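Local coordinates for protein cell death activator CIDE-3 (Mus musculus, PDB 4MAC) that promotes lipid droplet fusion and unilocular droplet growth in white adipose tissue by transferring triacylglycerol, a process that depends on homodimerization of its CIDE-N domain, at residues 16-21 with 43-48. Residues are numbered along the deposited sequence; the frame is centred on the assembly and turned at random.
Sequences VSTADR and LKLKDK
Leu43 sets its CG anti to its own carbonyl carbon (chi1 -71°) and Thr18 places CG2 in the corresponding position beside its backbone N, a pair of rotations that brings the methyl of Thr18 against the isobutyl group of Leu43. The two belong to the CIDE-N domain, a ubiquitin-like roll in which helix 32-43 packs on a mixed sheet. Here Leu43, the final residue of that helix, meets residues 16-18, where strand 12-17 leads into a turn.

Thr18 CG2 approaches Leu43 CD1 to 3.9 Å while the two side chains run past one another in opposite directions, so the methyl lies alongside the leucine and also approaches its CB. Val16 comes in differently, crossing Leu43 at about a right angle, with CG1 to Leu43 CD1 at 3.8 Å. CD1 is thus shared by Val16 and Thr18. The other branch, CD2, rests on the backbone, 3.7 Å from Val16 O. Val39 of the helix and Val78 of strand 75-80 also touch Val16, which places this cluster between helix and sheet.

Leu45 adds a lighter contact, its CD2 reaching Thr18 CG2 at 4.3 Å after the chain has left the helix at Lys44, whose phi is positive.

The polar half of Thr18 serves its own loop. OG1 pairs with Asp20 OD1 at 2.6 Å, standing above the plane of the carboxylate and tilted 36° from it, and Asp20 OD1 also accepts from the backbone of Lys22. Thr18 O closes the type I turn to Arg21 by accepting from Arg21 N at 3.0 Å; its second donor, Ser17 OG, is 2.9 Å from Thr18 O, lies in the plane of that carbonyl and addresses one of its lone pairs.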
ATOM      1  N   VAL A  16       1.297   4.657  -2.141  1.00 26.40           N
ATOM      2  CA  VAL A  16       1.863   6.007  -1.956  1.00 26.66           C
ATOM      3  C   VAL A  16       2.932   6.032  -0.861  1.00 26.88           C
ATOM      4  O   VAL A  16       2.685   5.628   0.292  1.00 26.25           O
ATOM      5  CB  VAL A  16       0.742   7.060  -1.612  1.00 27.37           C
ATOM      6  CG1 VAL A  16       1.299   8.462  -1.652  1.00 26.46           C
ATOM      7  CG2 VAL A  16      -0.522   6.947  -2.538  1.00 27.80           C
ATOM      8  N   SER A  17       4.102   6.545  -1.239  1.00 27.49           N
ATOM      9  CA  SER A  17       5.263   6.656  -0.356  1.00 27.60           C
ATOM     10  C   SER A  17       5.480   8.089   0.178  1.00 27.17           C
ATOM     11  O   SER A  17       5.234   9.077  -0.511  1.00 26.07           O
ATOM     12  CB  SER A  17       6.542   6.219  -1.111  1.00 26.89           C
ATOM     13  OG  SER A  17       7.667   6.159  -0.197  1.00 28.96           O
ATOM     14  N   THR A  18       6.018   8.197   1.393  1.00 26.90           N
ATOM     15  CA  THR A  18       6.482   9.493   1.854  1.00 26.66           C
ATOM     16  C   THR A  18       7.837   9.774   1.203  1.00 27.52           C
ATOM     17  O   THR A  18       8.411   8.880   0.614  1.00 26.64           O
ATOM     18  CB  THR A  18       6.585   9.469   3.374  1.00 27.49           C
ATOM     19  OG1 THR A  18       7.507   8.444   3.745  1.00 25.13           O
ATOM     20  CG2 THR A  18       5.174   9.101   3.953  1.00 28.80           C
ATOM     21  N   ALA A  19       8.346  11.007   1.291  1.00 28.30           N
ATOM     22  CA  ALA A  19       9.554  11.347   0.537  1.00 30.01           C
ATOM     23  C   ALA A  19      10.776  10.581   1.055  1.00 29.86           C
ATOM     24  O   ALA A  19      11.673  10.229   0.279  1.00 29.20           O
ATOM     25  CB  ALA A  19       9.804  12.876   0.562  1.00 29.84           C
ATOM     26  N   ASP A  20      10.791  10.282   2.348  1.00 30.19           N
ATOM     27  CA  ASP A  20      11.935   9.531   2.920  1.00 32.25           C
ATOM     28  C   ASP A  20      11.817   8.007   2.659  1.00 31.71           C
ATOM     29  O   ASP A  20      12.726   7.217   3.002  1.00 31.98           O
ATOM     30  CB  ASP A  20      12.052   9.819   4.411  1.00 32.02           C
ATOM     31  CG  ASP A  20      10.831   9.364   5.199  1.00 35.77           C
ATOM     32  OD1 ASP A  20       9.960   8.541   4.704  1.00 35.17           O
ATOM     33  OD2 ASP A  20      10.731   9.880   6.342  1.00 38.75           O
ATOM     34  N   ARG A  21      10.691   7.622   2.054  1.00 29.78           N
ATOM     35  CA  ARG A  21      10.377   6.219   1.712  1.00 30.32           C
ATOM     36  C   ARG A  21      10.278   5.322   2.930  1.00 31.35           C
ATOM     37  O   ARG A  21      10.458   4.115   2.820  1.00 33.01           O
ATOM     38  CB  ARG A  21      11.356   5.591   0.686  1.00 29.64           C
ATOM     39  CG  ARG A  21      11.505   6.259  -0.695  1.00 29.44           C
ATOM     40  CD  ARG A  21      12.519   5.437  -1.579  1.00 30.67           C
ATOM     41  NE  ARG A  21      12.561   5.877  -2.981  1.00 31.99           N
ATOM     42  CZ  ARG A  21      13.167   6.985  -3.431  1.00 32.60           C
ATOM     43  NH1 ARG A  21      13.757   7.849  -2.606  1.00 31.29           N
ATOM     44  NH2 ARG A  21      13.123   7.280  -4.725  1.00 31.75           N
ATOM     45  N   LEU A  43      -0.778   9.406   5.660  1.00 32.22           N
ATOM     46  CA  LEU A  43       0.657   9.199   5.754  1.00 32.04           C
ATOM     47  C   LEU A  43       1.227   9.971   6.995  1.00 32.65           C
ATOM     48  O   LEU A  43       2.406   9.845   7.337  1.00 33.25           O
ATOM     49  CB  LEU A  43       1.292   9.676   4.427  1.00 31.41           C
ATOM     50  CG  LEU A  43       1.064   8.841   3.140  1.00 32.37           C
ATOM     51  CD1 LEU A  43       1.838   9.437   1.977  1.00 29.49           C
ATOM     52  CD2 LEU A  43       1.584   7.404   3.357  1.00 28.54           C
ATOM     53  N   LYS A  44       0.377  10.732   7.681  1.00 32.81           N
ATOM     54  CA  LYS A  44       0.779  11.497   8.881  1.00 33.83           C
ATOM     55  C   LYS A  44       1.786  12.584   8.484  1.00 32.63           C
ATOM     56  O   LYS A  44       2.836  12.737   9.099  1.00 32.48           O
ATOM     57  CB  LYS A  44       1.382  10.568   9.933  1.00 34.46           C
ATOM     58  CG  LYS A  44       0.462   9.380  10.343  1.00 40.53           C
ATOM     59  CD  LYS A  44       1.001   8.721  11.638  1.00 44.04           C
ATOM     60  CE  LYS A  44      -0.084   7.843  12.343  1.00 50.20           C
ATOM     61  NZ  LYS A  44      -1.064   8.553  13.254  1.00 52.43           N
ATOM     62  N   LEU A  45       1.481  13.295   7.404  1.00 31.25           N
ATOM     63  CA  LEU A  45       2.412  14.274   6.846  1.00 31.48           C
ATOM     64  C   LEU A  45       2.365  15.496   7.730  1.00 31.40           C
ATOM     65  O   LEU A  45       1.304  15.826   8.227  1.00 31.70           O
ATOM     66  CB  LEU A  45       1.954  14.668   5.441  1.00 31.86           C
ATOM     67  CG  LEU A  45       1.918  13.557   4.385  1.00 30.52           C
ATOM     68  CD1 LEU A  45       1.470  14.114   3.064  1.00 33.30           C
ATOM     69  CD2 LEU A  45       3.286  12.909   4.245  1.00 34.05           C
ATOM     70  N   LYS A  46       3.484  16.176   7.934  1.00 31.39           N
ATOM     71  CA  LYS A  46       3.492  17.371   8.800  1.00 30.71           C
ATOM     72  C   LYS A  46       2.683  18.563   8.243  1.00 30.77           C
ATOM     73  O   LYS A  46       2.274  19.420   9.000  1.00 30.59           O
ATOM     74  CB  LYS A  46       4.934  17.785   9.176  1.00 30.22           C
ATOM     75  CG  LYS A  46       5.785  18.233   8.022  1.00 29.70           C
ATOM     76  CD  LYS A  46       7.145  18.868   8.465  1.00 31.29           C
ATOM     77  CE  LYS A  46       7.898  19.439   7.239  1.00 33.94           C
ATOM     78  NZ  LYS A  46       9.386  19.492   7.346  1.00 31.33           N
ATOM     79  N   ASP A  47       2.415  18.587   6.947  1.00 30.37           N
ATOM     80  CA  ASP A  47       1.653  19.645   6.327  1.00 31.50           C
ATOM     81  C   ASP A  47       1.136  19.088   4.999  1.00 32.33           C
ATOM     82  O   ASP A  47       1.430  17.934   4.649  1.00 32.19           O
ATOM     83  CB  ASP A  47       2.560  20.877   6.046  1.00 31.87           C
ATOM     84  CG  ASP A  47       1.770  22.230   6.081  1.00 33.57           C
ATOM     85  OD1 ASP A  47       0.637  22.287   5.543  1.00 32.42           O
ATOM     86  OD2 ASP A  47       2.294  23.240   6.636  1.00 34.13           O
ATOM     87  N   LYS A  48       0.415  19.929   4.262  1.00 32.10           N
ATOM     88  CA  LYS A  48      -0.268  19.559   3.022  1.00 33.10           C
ATOM     89  C   LYS A  48       0.737  19.233   1.931  1.00 32.66           C
ATOM     90  O   LYS A  48       1.845  19.777   1.909  1.00 30.43           O
ATOM     91  CB  LYS A  48      -1.149  20.723   2.572  1.00 33.75           C
ATOM     92  CG  LYS A  48      -2.459  20.312   1.918  1.00 40.34           C
ATOM     93  CD  LYS A  48      -3.675  21.129   2.434  1.00 45.62           C
ATOM     94  CE  LYS A  48      -4.044  22.319   1.516  1.00 51.06           C
ATOM     95  NZ  LYS A  48      -5.291  22.048   0.713  1.00 51.41           N
TER